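Local coordinates for protein nitric oxide dioxygenase (Rhodothermus marinus DSM 4252, PDB 6WK3) that binds heme and probably acts as a nitric oxide dioxygenase, here as a variant engineered for carbene transfer in cyclopropane synthesis, at residues A[23-28]-A[56-61]; A[29-34]-A[106-111]; A[83-88]-A[93-98]. The protein carries 1 engineered substitution. All coordinates share one frame; numbering follows the deposited sequence.

Contact 1. Residues A[23-28]-A[56-61]; sequences KHSVAI and KLASAL. With HEM (protoporphyrin IX containing Fe), chain E.
S25 and A58 meet where helix 18-39 crosses helix 50-66, and their CA atoms lie only 4.9 Å apart. The axes of the two segments approach to 8.2 Å at 136° between their N-to-C directions, a close crossing consistent with the small S25 and A58 at its centre. Here helix 23-28 is kinked, the amides of V26 and A27 lacking a bond to the preceding turn.

The polar part of the contact is slight. S25 OG turns between its own backbone N and carbonyl carbon (chi1 63°), which lays the hydroxyl beside the A58 carbonyl. OG lies 3.4 Å from A58 O, a weak hydrogen bond; L21 O, one turn back, is a second weak acceptor for the same hydroxyl.

The rest is van der Waals packing. The A58 methyl presses on the S25 peptide, with A58 CB 3.4 Å from S25 O. V26 starts out away from helix 50-66, yet its CG2 branch comes to 3.8 Å from A58 CB. Farther along, I28 CG2 and L61 CD1 touch loosely at 4.3 Å; I28 also packs on L102 and V109 of helix 94-110.

Around the helix from this crossing, 56-61 meets the heme. L57 has CG anti to its backbone N (chi1 180°) and sets CD1 over the porphyrin rim, 3.3 Å from CHB of the heme. A60 CB touches the CMA methyl, while the aliphatic chain of K56 runs along a propionate, its CE 3.2 Å from heme O2A.

This close crossing corresponds to the B/E helix contact of the globin fold, with the E helix carrying L57 on the distal side of the heme, the face opposite H85.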
loop_
_atom_site.group_PDB
_atom_site.type_symbol
_atom_site.label_atom_id
_atom_site.label_comp_id
_atom_site.label_asym_id
_atom_site.label_seq_id
_atom_site.Cartn_x
_atom_site.Cartn_y
_atom_site.Cartn_z
ATOM N N LYS A 23 -0.112 -10.977 -24.792
ATOM C CA LYS A 23 -0.455 -9.971 -25.786
ATOM C C LYS A 23 -1.604 -9.065 -25.367
ATOM O O LYS A 23 -1.683 -7.933 -25.848
ATOM C CB LYS A 23 -0.813 -10.645 -27.117
ATOM C CG LYS A 23 0.388 -11.130 -27.922
ATOM C CD LYS A 23 -0.037 -11.659 -29.290
ATOM C CE LYS A 23 1.162 -12.079 -30.135
ATOM N NZ LYS A 23 2.112 -10.954 -30.376
ATOM N N HIS A 24 -2.493 -9.520 -24.479
ATOM C CA HIS A 24 -3.754 -8.821 -24.247
ATOM C C HIS A 24 -4.057 -8.535 -22.779
ATOM O O HIS A 24 -5.157 -8.060 -22.479
ATOM C CB HIS A 24 -4.926 -9.619 -24.839
ATOM C CG HIS A 24 -4.795 -9.906 -26.303
ATOM N ND1 HIS A 24 -4.470 -8.936 -27.229
ATOM C CD2 HIS A 24 -4.965 -11.053 -27.005
ATOM C CE1 HIS A 24 -4.433 -9.476 -28.434
ATOM N NE2 HIS A 24 -4.730 -10.759 -28.326
ATOM N N SER A 25 -3.139 -8.817 -21.852
ATOM C CA SER A 25 -3.487 -8.641 -20.445
ATOM C C SER A 25 -3.722 -7.174 -20.098
ATOM O O SER A 25 -4.518 -6.872 -19.201
ATOM C CB SER A 25 -2.409 -9.244 -19.543
ATOM O OG SER A 25 -1.166 -8.584 -19.715
ATOM N N VAL A 26 -3.057 -6.250 -20.797
ATOM C CA VAL A 26 -3.321 -4.830 -20.575
ATOM C C VAL A 26 -4.702 -4.451 -21.100
ATOM O O VAL A 26 -5.444 -3.700 -20.455
ATOM C CB VAL A 26 -2.216 -3.970 -21.211
ATOM C CG1 VAL A 26 -2.615 -2.504 -21.192
ATOM C CG2 VAL A 26 -0.900 -4.174 -20.471
ATOM N N ALA A 27 -5.072 -4.963 -22.275
ATOM C CA ALA A 27 -6.417 -4.723 -22.786
ATOM C C ALA A 27 -7.473 -5.307 -21.856
ATOM O O ALA A 27 -8.518 -4.687 -21.628
ATOM C CB ALA A 27 -6.561 -5.303 -24.192
ATOM N N ILE A 28 -7.217 -6.494 -21.301
ATOM C CA ILE A 28 -8.186 -7.106 -20.397
ATOM C C ILE A 28 -8.288 -6.303 -19.107
ATOM O O ILE A 28 -9.388 -6.022 -18.616
ATOM C CB ILE A 28 -7.810 -8.575 -20.123
ATOM C CG1 ILE A 28 -8.039 -9.433 -21.373
ATOM C CG2 ILE A 28 -8.594 -9.111 -18.933
ATOM C CD1 ILE A 28 -7.355 -10.813 -21.323
ATOM N N LYS A 56 -0.447 -2.881 -13.205
ATOM C CA LYS A 56 -0.102 -3.831 -12.154
ATOM C C LYS A 56 -0.983 -5.071 -12.222
ATOM O O LYS A 56 -0.487 -6.199 -12.110
ATOM C CB LYS A 56 -0.226 -3.161 -10.788
ATOM C CG LYS A 56 1.006 -2.390 -10.365
ATOM C CD LYS A 56 0.730 -1.556 -9.123
ATOM C CE LYS A 56 1.940 -1.512 -8.190
ATOM N NZ LYS A 56 3.137 -0.909 -8.832
ATOM N N LEU A 57 -2.293 -4.883 -12.402
ATOM C CA LEU A 57 -3.192 -6.026 -12.510
ATOM C C LEU A 57 -2.885 -6.846 -13.756
ATOM O O LEU A 57 -2.931 -8.081 -13.718
ATOM C CB LEU A 57 -4.649 -5.565 -12.517
ATOM C CG LEU A 57 -5.635 -6.738 -12.638
ATOM C CD1 LEU A 57 -6.095 -7.215 -11.278
ATOM C CD2 LEU A 57 -6.832 -6.378 -13.498
ATOM N N ALA A 58 -2.559 -6.177 -14.866
ATOM C CA ALA A 58 -2.189 -6.893 -16.084
ATOM C C ALA A 58 -0.989 -7.804 -15.849
ATOM O O ALA A 58 -0.971 -8.948 -16.319
ATOM C CB ALA A 58 -1.901 -5.901 -17.209
ATOM N N SER A 59 0.020 -7.323 -15.112
ATOM C CA SER A 59 1.177 -8.162 -14.808
ATOM C C SER A 59 0.797 -9.308 -13.883
ATOM O O SER A 59 1.258 -10.439 -14.063
ATOM C CB SER A 59 2.284 -7.331 -14.164
ATOM O OG SER A 59 2.845 -6.412 -15.076
ATOM N N ALA A 60 -0.033 -9.024 -12.879
ATOM C CA ALA A 60 -0.449 -10.048 -11.932
ATOM C C ALA A 60 -1.215 -11.164 -12.631
ATOM O O ALA A 60 -0.958 -12.348 -12.391
ATOM C CB ALA A 60 -1.292 -9.420 -10.824
ATOM N N LEU A 61 -2.156 -10.808 -13.510
ATOM C CA LEU A 61 -2.865 -11.835 -14.271
ATOM C C LEU A 61 -1.883 -12.724 -15.024
ATOM O O LEU A 61 -1.965 -13.956 -14.957
ATOM C CB LEU A 61 -3.857 -11.192 -15.236
ATOM C CG LEU A 61 -5.080 -10.527 -14.605
ATOM C CD1 LEU A 61 -5.913 -9.871 -15.697
ATOM C CD2 LEU A 61 -5.913 -11.514 -13.797
HETATM C CHA HEM E . -4.533 -2.959 -6.315
HETATM C CHB HEM E . -4.949 -7.449 -8.140
HETATM C CHC HEM E . -9.498 -7.487 -6.485
HETATM C CHD HEM E . -9.368 -2.638 -6.183
HETATM C C1A HEM E . -4.224 -4.176 -6.891
HETATM C C2A HEM E . -2.917 -4.612 -7.333
HETATM C C3A HEM E . -3.031 -5.842 -7.839
HETATM C C4A HEM E . -4.415 -6.245 -7.735
HETATM C CMA HEM E . -1.888 -6.690 -8.432
HETATM C CAA HEM E . -1.615 -3.795 -7.236
HETATM C CBA HEM E . -0.959 -4.106 -5.896
HETATM C CGA HEM E . 0.409 -3.477 -5.848
HETATM O O1A HEM E . 0.535 -2.355 -5.300
HETATM O O2A HEM E . 1.377 -4.097 -6.357
HETATM C C1B HEM E . -6.211 -7.892 -7.805
HETATM C C2B HEM E . -6.743 -9.227 -7.992
HETATM C C3B HEM E . -8.011 -9.232 -7.543
HETATM C C4B HEM E . -8.310 -7.903 -7.045
HETATM C CMB HEM E . -5.943 -10.383 -8.629
HETATM C CAB HEM E . -9.030 -10.396 -7.484
HETATM C CBB HEM E . -8.683 -11.683 -7.513
HETATM C C1C HEM E . -9.886 -6.177 -6.286
HETATM C C2C HEM E . -11.195 -5.731 -5.872
HETATM C C3C HEM E . -11.184 -4.398 -5.800
HETATM C C4C HEM E . -9.847 -3.934 -6.142
HETATM C CMC HEM E . -12.405 -6.646 -5.584
HETATM C CAC HEM E . -12.412 -3.557 -5.388
HETATM C CBC HEM E . -12.562 -2.309 -5.825
HETATM C C1D HEM E . -8.037 -2.285 -6.062
HETATM C C2D HEM E . -7.474 -1.024 -5.615
HETATM C C3D HEM E . -6.134 -1.126 -5.662
HETATM C C4D HEM E . -5.801 -2.449 -6.130
HETATM C CMD HEM E . -8.299 0.207 -5.177
HETATM C CAD HEM E . -5.068 -0.067 -5.300
HETATM C CBD HEM E . -4.978 0.090 -3.787
HETATM C CGD HEM E . -3.674 0.739 -3.394
HETATM O O1D HEM E . -2.676 0.624 -4.157
HETATM O O2D HEM E . -3.633 1.359 -2.297
HETATM N NA HEM E . -5.110 -5.200 -7.153
HETATM N NB HEM E . -7.192 -7.119 -7.224
HETATM N NC HEM E . -9.097 -5.053 -6.440
HETATM N ND HEM E . -6.982 -3.117 -6.363
HETATM FE FE HEM E . -7.123 -5.089 -6.901
#

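Contact 2. Residues A[29-34]-A[106-111]; sequences SATMYR and IKEVLG
T31 and V109 mark the nearest approach of the backbones, their CA atoms 8.2 Å apart, a spacing at which segments 29-34 and 106-111 meet through side chains alone.

T31 carries one side of the contact. Its CG2 methyl lies anti to the backbone N (chi1 -63° places OG1 beside the N instead) and reaches towards the E108 carboxylate, with T31 CG2 3.5 Å from E108 OE1. E108 gets there by stretching out: CG is anti to its backbone N (chi1 -163°) and the chain stays extended beyond it, so that the acid slants across the threonine. The hydroxyl does not pair with the acid: T31 OG1 and E108 OE1 are 4.1 Å apart. Its hydrogen bond is instead to A27 O, one turn earlier in its own helix.

On the inner side, V109 and T31 pass each other pointing opposite ways, and the CG2 branch of V109 comes to 4.2 Å from T31 OG1. V109 packs more broadly against H24, A27 and I28 of helix 18-39, so the threonine lies at the margin of a larger, mostly apolar seam. One residue further on, M32 turns inward to V98, L102 and A105, continuing the seam towards the middle of helix 94-110.

The chemistry is therefore that of a surface edge to the B/G helix packing of the globin fold: a methyl meets a carboxylate, the hydroxyl is satisfied within its own helix, and E108, exposed to solvent, probably keeps its charge largely hydrated rather than paired across the interface.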
loop_
_atom_site.group_PDB
_atom_site.type_symbol
_atom_site.label_atom_id
_atom_site.label_comp_id
_atom_site.label_asym_id
_atom_site.label_seq_id
_atom_site.Cartn_x
_atom_site.Cartn_y
_atom_site.Cartn_z
ATOM N N SER A 29 -7.146 -5.899 -18.553
ATOM C CA SER A 29 -7.153 -5.163 -17.294
ATOM C C SER A 29 -7.790 -3.782 -17.462
ATOM O O SER A 29 -8.628 -3.374 -16.648
ATOM C CB SER A 29 -5.722 -5.068 -16.750
ATOM O OG SER A 29 -5.550 -3.961 -15.883
ATOM N N ALA A 30 -7.435 -3.063 -18.534
ATOM C CA ALA A 30 -8.010 -1.735 -18.758
ATOM C C ALA A 30 -9.511 -1.814 -19.016
ATOM O O ALA A 30 -10.290 -1.022 -18.469
ATOM C CB ALA A 30 -7.307 -1.039 -19.924
ATOM N N THR A 31 -9.930 -2.753 -19.870
ATOM C CA THR A 31 -11.353 -2.945 -20.127
ATOM C C THR A 31 -12.088 -3.334 -18.855
ATOM O O THR A 31 -13.218 -2.895 -18.617
ATOM C CB THR A 31 -11.544 -4.012 -21.200
ATOM O OG1 THR A 31 -10.952 -3.560 -22.425
ATOM C CG2 THR A 31 -13.018 -4.315 -21.415
ATOM N N MET A 32 -11.458 -4.158 -18.023
ATOM C CA MET A 32 -12.069 -4.543 -16.758
ATOM C C MET A 32 -12.336 -3.323 -15.887
ATOM O O MET A 32 -13.428 -3.178 -15.324
ATOM C CB MET A 32 -11.166 -5.541 -16.037
ATOM C CG MET A 32 -11.837 -6.245 -14.887
ATOM S SD MET A 32 -10.839 -6.198 -13.397
ATOM C CE MET A 32 -11.153 -4.516 -12.865
ATOM N N TYR A 33 -11.352 -2.426 -15.773
ATOM C CA TYR A 33 -11.513 -1.261 -14.908
ATOM C C TYR A 33 -12.570 -0.300 -15.443
ATOM O O TYR A 33 -13.293 0.327 -14.661
ATOM C CB TYR A 33 -10.179 -0.533 -14.732
ATOM C CG TYR A 33 -10.322 0.795 -14.010
ATOM C CD1 TYR A 33 -10.552 0.841 -12.639
ATOM C CD2 TYR A 33 -10.255 2.000 -14.703
ATOM C CE1 TYR A 33 -10.695 2.045 -11.976
ATOM C CE2 TYR A 33 -10.402 3.211 -14.047
ATOM C CZ TYR A 33 -10.621 3.226 -12.683
ATOM O OH TYR A 33 -10.764 4.424 -12.021
ATOM N N ARG A 34 -12.670 -0.158 -16.770
ATOM C CA ARG A 34 -13.683 0.735 -17.333
ATOM C C ARG A 34 -15.085 0.202 -17.087
ATOM O O ARG A 34 -15.999 0.970 -16.766
ATOM C CB ARG A 34 -13.441 0.946 -18.826
ATOM C CG ARG A 34 -12.164 1.716 -19.093
ATOM C CD ARG A 34 -11.872 1.890 -20.570
ATOM N NE ARG A 34 -10.535 2.449 -20.741
ATOM C CZ ARG A 34 -9.550 1.866 -21.416
ATOM N NH1 ARG A 34 -9.747 0.699 -22.021
ATOM N NH2 ARG A 34 -8.370 2.464 -21.496
ATOM N N ILE A 106 -12.787 -10.413 -20.545
ATOM C CA ILE A 106 -12.245 -11.546 -21.290
ATOM C C ILE A 106 -13.123 -11.865 -22.496
ATOM O O ILE A 106 -12.617 -12.113 -23.596
ATOM C CB ILE A 106 -12.079 -12.763 -20.358
ATOM C CG1 ILE A 106 -10.969 -12.498 -19.336
ATOM C CG2 ILE A 106 -11.761 -14.016 -21.160
ATOM C CD1 ILE A 106 -10.826 -13.580 -18.270
ATOM N N LYS A 107 -14.451 -11.846 -22.314
ATOM C CA LYS A 107 -15.368 -12.087 -23.428
ATOM C C LYS A 107 -15.145 -11.092 -24.560
ATOM O O LYS A 107 -15.217 -11.451 -25.741
ATOM C CB LYS A 107 -16.816 -12.009 -22.947
ATOM C CG LYS A 107 -17.343 -13.276 -22.306
ATOM C CD LYS A 107 -18.799 -13.111 -21.889
ATOM C CE LYS A 107 -19.211 -14.198 -20.913
ATOM N NZ LYS A 107 -20.557 -13.986 -20.322
ATOM N N GLU A 108 -14.871 -9.837 -24.219
ATOM C CA GLU A 108 -14.729 -8.802 -25.235
ATOM C C GLU A 108 -13.385 -8.894 -25.946
ATOM O O GLU A 108 -13.324 -8.854 -27.181
ATOM C CB GLU A 108 -14.907 -7.431 -24.587
ATOM C CG GLU A 108 -15.191 -6.300 -25.545
ATOM C CD GLU A 108 -15.262 -4.971 -24.824
ATOM O OE1 GLU A 108 -14.213 -4.291 -24.724
ATOM O OE2 GLU A 108 -16.361 -4.618 -24.339
ATOM N N VAL A 109 -12.298 -9.032 -25.186
ATOM C CA VAL A 109 -10.971 -8.934 -25.784
ATOM C C VAL A 109 -10.647 -10.180 -26.596
ATOM O O VAL A 109 -10.150 -10.086 -27.724
ATOM C CB VAL A 109 -9.912 -8.669 -24.699
ATOM C CG1 VAL A 109 -8.515 -8.807 -25.282
ATOM C CG2 VAL A 109 -10.107 -7.271 -24.108
ATOM N N LEU A 110 -10.927 -11.362 -26.046
ATOM C CA LEU A 110 -10.602 -12.611 -26.720
ATOM C C LEU A 110 -11.630 -13.012 -27.768
ATOM O O LEU A 110 -11.368 -13.943 -28.539
ATOM C CB LEU A 110 -10.452 -13.735 -25.694
ATOM C CG LEU A 110 -9.322 -13.523 -24.686
ATOM C CD1 LEU A 110 -8.947 -14.840 -24.024
ATOM C CD2 LEU A 110 -8.111 -12.884 -25.355
ATOM N N GLY A 111 -12.780 -12.339 -27.814
ATOM C CA GLY A 111 -13.778 -12.586 -28.826
ATOM C C GLY A 111 -14.209 -14.036 -28.882
ATOM O O GLY A 111 -14.805 -14.569 -27.941
#

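Contact 3. Residues A[83-88]-A[93-98]; sequences LSHARA and VHYPLV. With HEM (protoporphyrin IX containing Fe), chain E.
H85 and Y95 meet on the proximal side of the heme, the tyrosine hydroxyl approaching the imidazole obliquely. H85 ND1 gives Y95 OH a weak bond of 3.1 Å, bent to 122° at the proton. The stronger partner of both is E137 of helix 116-145, which takes ND1 on OE2 and pairs with the hydroxyl through OE1. Across the ring, H85 NE2 binds the heme iron at 2.4 Å, with the CE1 side over heme NB and the CD2 side over ND.

Y95 lays one ring face against the heme methyl CMC, offset towards the ring's rim, while Y95 CE1 lies 3.6 Å from the meso carbon CHC. V98 CG2 packs on the same methyl at 3.5 Å. Two residues beyond the axial ligand, R87 bends at chi3 (61°) to bring its guanidinium edge to a propionate: R87 NE bonds heme O2D at 2.9 Å and R87 NH2 bonds O1D.

Replacing H85 by an alanine would probably leave the iron without its proximal ligand and E137 OE2 without this donor.

The histidine–glutamate–tyrosine arrangement matches the proximal site of flavohemoglobins, where the carboxylate is thought to make the imidazole a stronger electron donor to iron.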
loop_
_atom_site.group_PDB
_atom_site.type_symbol
_atom_site.label_atom_id
_atom_site.label_comp_id
_atom_site.label_asym_id
_atom_site.label_seq_id
_atom_site.Cartn_x
_atom_site.Cartn_y
_atom_site.Cartn_z
ATOM N N LEU A 83 -2.098 -5.862 1.189
ATOM C CA LEU A 83 -1.872 -4.617 1.911
ATOM C C LEU A 83 -2.318 -3.414 1.096
ATOM O O LEU A 83 -2.816 -2.436 1.664
ATOM C CB LEU A 83 -0.399 -4.508 2.304
ATOM C CG LEU A 83 0.061 -5.681 3.173
ATOM C CD1 LEU A 83 1.570 -5.743 3.274
ATOM C CD2 LEU A 83 -0.566 -5.591 4.558
ATOM N N SER A 84 -2.165 -3.472 -0.229
ATOM C CA SER A 84 -2.738 -2.441 -1.087
ATOM C C SER A 84 -4.254 -2.382 -0.931
ATOM O O SER A 84 -4.829 -1.305 -0.745
ATOM C CB SER A 84 -2.352 -2.697 -2.544
ATOM O OG SER A 84 -0.943 -2.651 -2.712
ATOM N N HIS A 85 -4.920 -3.536 -0.986
ATOM C CA HIS A 85 -6.374 -3.557 -0.840
ATOM C C HIS A 85 -6.801 -3.000 0.508
ATOM O O HIS A 85 -7.726 -2.186 0.592
ATOM C CB HIS A 85 -6.900 -4.979 -1.001
ATOM C CG HIS A 85 -6.880 -5.464 -2.409
ATOM N ND1 HIS A 85 -7.113 -6.780 -2.745
ATOM C CD2 HIS A 85 -6.650 -4.810 -3.568
ATOM C CE1 HIS A 85 -7.028 -6.915 -4.056
ATOM N NE2 HIS A 85 -6.751 -5.733 -4.578
ATOM N N ALA A 86 -6.153 -3.452 1.581
ATOM C CA ALA A 86 -6.513 -2.978 2.910
ATOM C C ALA A 86 -6.258 -1.484 3.041
ATOM O O ALA A 86 -7.018 -0.772 3.707
ATOM C CB ALA A 86 -5.738 -3.759 3.973
ATOM N N ARG A 87 -5.192 -0.990 2.405
ATOM C CA ARG A 87 -4.921 0.444 2.406
ATOM C C ARG A 87 -6.072 1.225 1.783
ATOM O O ARG A 87 -6.436 2.297 2.272
ATOM C CB ARG A 87 -3.614 0.730 1.666
ATOM C CG ARG A 87 -3.246 2.203 1.596
ATOM C CD ARG A 87 -1.829 2.397 1.072
ATOM N NE ARG A 87 -1.666 1.873 -0.280
ATOM C CZ ARG A 87 -0.499 1.780 -0.914
ATOM N NH1 ARG A 87 0.618 2.175 -0.315
ATOM N NH2 ARG A 87 -0.448 1.292 -2.146
ATOM N N ALA A 88 -6.670 0.699 0.714
ATOM C CA ALA A 88 -7.721 1.412 0.000
ATOM C C ALA A 88 -9.127 1.091 0.494
ATOM O O ALA A 88 -10.080 1.734 0.047
ATOM C CB ALA A 88 -7.638 1.119 -1.499
ATOM N N VAL A 93 -17.323 -7.863 -0.363
ATOM C CA VAL A 93 -18.419 -7.860 -1.331
ATOM C C VAL A 93 -18.043 -7.226 -2.660
ATOM O O VAL A 93 -18.828 -7.304 -3.614
ATOM C CB VAL A 93 -19.651 -7.147 -0.747
ATOM C CG1 VAL A 93 -20.370 -8.072 0.229
ATOM C CG2 VAL A 93 -19.241 -5.846 -0.069
ATOM N N HIS A 94 -16.866 -6.605 -2.757
ATOM C CA HIS A 94 -16.420 -6.070 -4.039
ATOM C C HIS A 94 -15.969 -7.175 -4.986
ATOM O O HIS A 94 -16.061 -7.015 -6.209
ATOM C CB HIS A 94 -15.281 -5.074 -3.827
ATOM C CG HIS A 94 -15.703 -3.797 -3.171
ATOM N ND1 HIS A 94 -14.996 -3.226 -2.133
ATOM C CD2 HIS A 94 -16.756 -2.978 -3.404
ATOM C CE1 HIS A 94 -15.595 -2.109 -1.759
ATOM N NE2 HIS A 94 -16.664 -1.937 -2.514
ATOM N N TYR A 95 -15.478 -8.292 -4.446
ATOM C CA TYR A 95 -14.888 -9.326 -5.293
ATOM C C TYR A 95 -15.846 -9.901 -6.330
ATOM O O TYR A 95 -15.401 -10.135 -7.466
ATOM C CB TYR A 95 -14.294 -10.432 -4.409
ATOM C CG TYR A 95 -12.984 -10.005 -3.798
ATOM C CD1 TYR A 95 -11.795 -10.147 -4.499
ATOM C CD2 TYR A 95 -12.941 -9.409 -2.543
ATOM C CE1 TYR A 95 -10.596 -9.735 -3.958
ATOM C CE2 TYR A 95 -11.744 -8.996 -1.992
ATOM C CZ TYR A 95 -10.573 -9.166 -2.705
ATOM O OH TYR A 95 -9.375 -8.759 -2.174
ATOM N N PRO A 96 -17.128 -10.154 -6.038
ATOM C CA PRO A 96 -18.031 -10.558 -7.129
ATOM C C PRO A 96 -18.146 -9.514 -8.228
ATOM O O PRO A 96 -18.281 -9.882 -9.402
ATOM C CB PRO A 96 -19.370 -10.778 -6.411
ATOM C CG PRO A 96 -18.994 -11.112 -5.021
ATOM C CD PRO A 96 -17.787 -10.270 -4.724
ATOM N N LEU A 97 -18.073 -8.225 -7.887
ATOM C CA LEU A 97 -18.205 -7.184 -8.904
ATOM C C LEU A 97 -17.025 -7.194 -9.863
ATOM O O LEU A 97 -17.205 -7.054 -11.079
ATOM C CB LEU A 97 -18.332 -5.806 -8.253
ATOM C CG LEU A 97 -19.118 -5.713 -6.949
ATOM C CD1 LEU A 97 -19.078 -4.287 -6.416
ATOM C CD2 LEU A 97 -20.547 -6.183 -7.164
ATOM N N VAL A 98 -15.809 -7.348 -9.336
ATOM C CA VAL A 98 -14.633 -7.332 -10.196
ATOM C C VAL A 98 -14.572 -8.593 -11.047
ATOM O O VAL A 98 -14.088 -8.556 -12.185
ATOM C CB VAL A 98 -13.360 -7.133 -9.354
ATOM C CG1 VAL A 98 -12.108 -7.430 -10.171
ATOM C CG2 VAL A 98 -13.318 -5.716 -8.826
HETATM C CHA HEM E . -4.533 -2.959 -6.315
HETATM C CHB HEM E . -4.949 -7.449 -8.140
HETATM C CHC HEM E . -9.498 -7.487 -6.485
HETATM C CHD HEM E . -9.368 -2.638 -6.183
HETATM C C1A HEM E . -4.224 -4.176 -6.891
HETATM C C2A HEM E . -2.917 -4.612 -7.333
HETATM C C3A HEM E . -3.031 -5.842 -7.839
HETATM C C4A HEM E . -4.415 -6.245 -7.735
HETATM C CMA HEM E . -1.888 -6.690 -8.432
HETATM C CAA HEM E . -1.615 -3.795 -7.236
HETATM C CBA HEM E . -0.959 -4.106 -5.896
HETATM C CGA HEM E . 0.409 -3.477 -5.848
HETATM O O1A HEM E . 0.535 -2.355 -5.300
HETATM O O2A HEM E . 1.377 -4.097 -6.357
HETATM C C1B HEM E . -6.211 -7.892 -7.805
HETATM C C2B HEM E . -6.743 -9.227 -7.992
HETATM C C3B HEM E . -8.011 -9.232 -7.543
HETATM C C4B HEM E . -8.310 -7.903 -7.045
HETATM C CMB HEM E . -5.943 -10.383 -8.629
HETATM C CAB HEM E . -9.030 -10.396 -7.484
HETATM C CBB HEM E . -8.683 -11.683 -7.513
HETATM C C1C HEM E . -9.886 -6.177 -6.286
HETATM C C2C HEM E . -11.195 -5.731 -5.872
HETATM C C3C HEM E . -11.184 -4.398 -5.800
HETATM C C4C HEM E . -9.847 -3.934 -6.142
HETATM C CMC HEM E . -12.405 -6.646 -5.584
HETATM C CAC HEM E . -12.412 -3.557 -5.388
HETATM C CBC HEM E . -12.562 -2.309 -5.825
HETATM C C1D HEM E . -8.037 -2.285 -6.062
HETATM C C2D HEM E . -7.474 -1.024 -5.615
HETATM C C3D HEM E . -6.134 -1.126 -5.662
HETATM C C4D HEM E . -5.801 -2.449 -6.130
HETATM C CMD HEM E . -8.299 0.207 -5.177
HETATM C CAD HEM E . -5.068 -0.067 -5.300
HETATM C CBD HEM E . -4.978 0.090 -3.787
HETATM C CGD HEM E . -3.674 0.739 -3.394
HETATM O O1D HEM E . -2.676 0.624 -4.157
HETATM O O2D HEM E . -3.633 1.359 -2.297
HETATM N NA HEM E . -5.110 -5.200 -7.153
HETATM N NB HEM E . -7.192 -7.119 -7.224
HETATM N NC HEM E . -9.097 -5.053 -6.440
HETATM N ND HEM E . -6.982 -3.117 -6.363
HETATM FE FE HEM E . -7.123 -5.089 -6.901
#

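From the N terminus, helix 18-39 supplies two successive segments, 23-28 and 29-34. Contact 1 closes the first loop when 56-61 returns to 23-28. Contact 2 opens at 29-34, before that loop is closed, and ends far later at 106-111, so the two cross. Contact 3 follows contact 1 in series and lies inside the long loop of contact 2, joining the end of helix 75-88 to the start of helix 94-110 across a short non-helical connection. Contacts 1 and 2 pack together through I28 and V109, M32 on V98 joins contacts 2 and 3, and the heme lies between contacts 1 and 3, covered distally by one and proximally by the other.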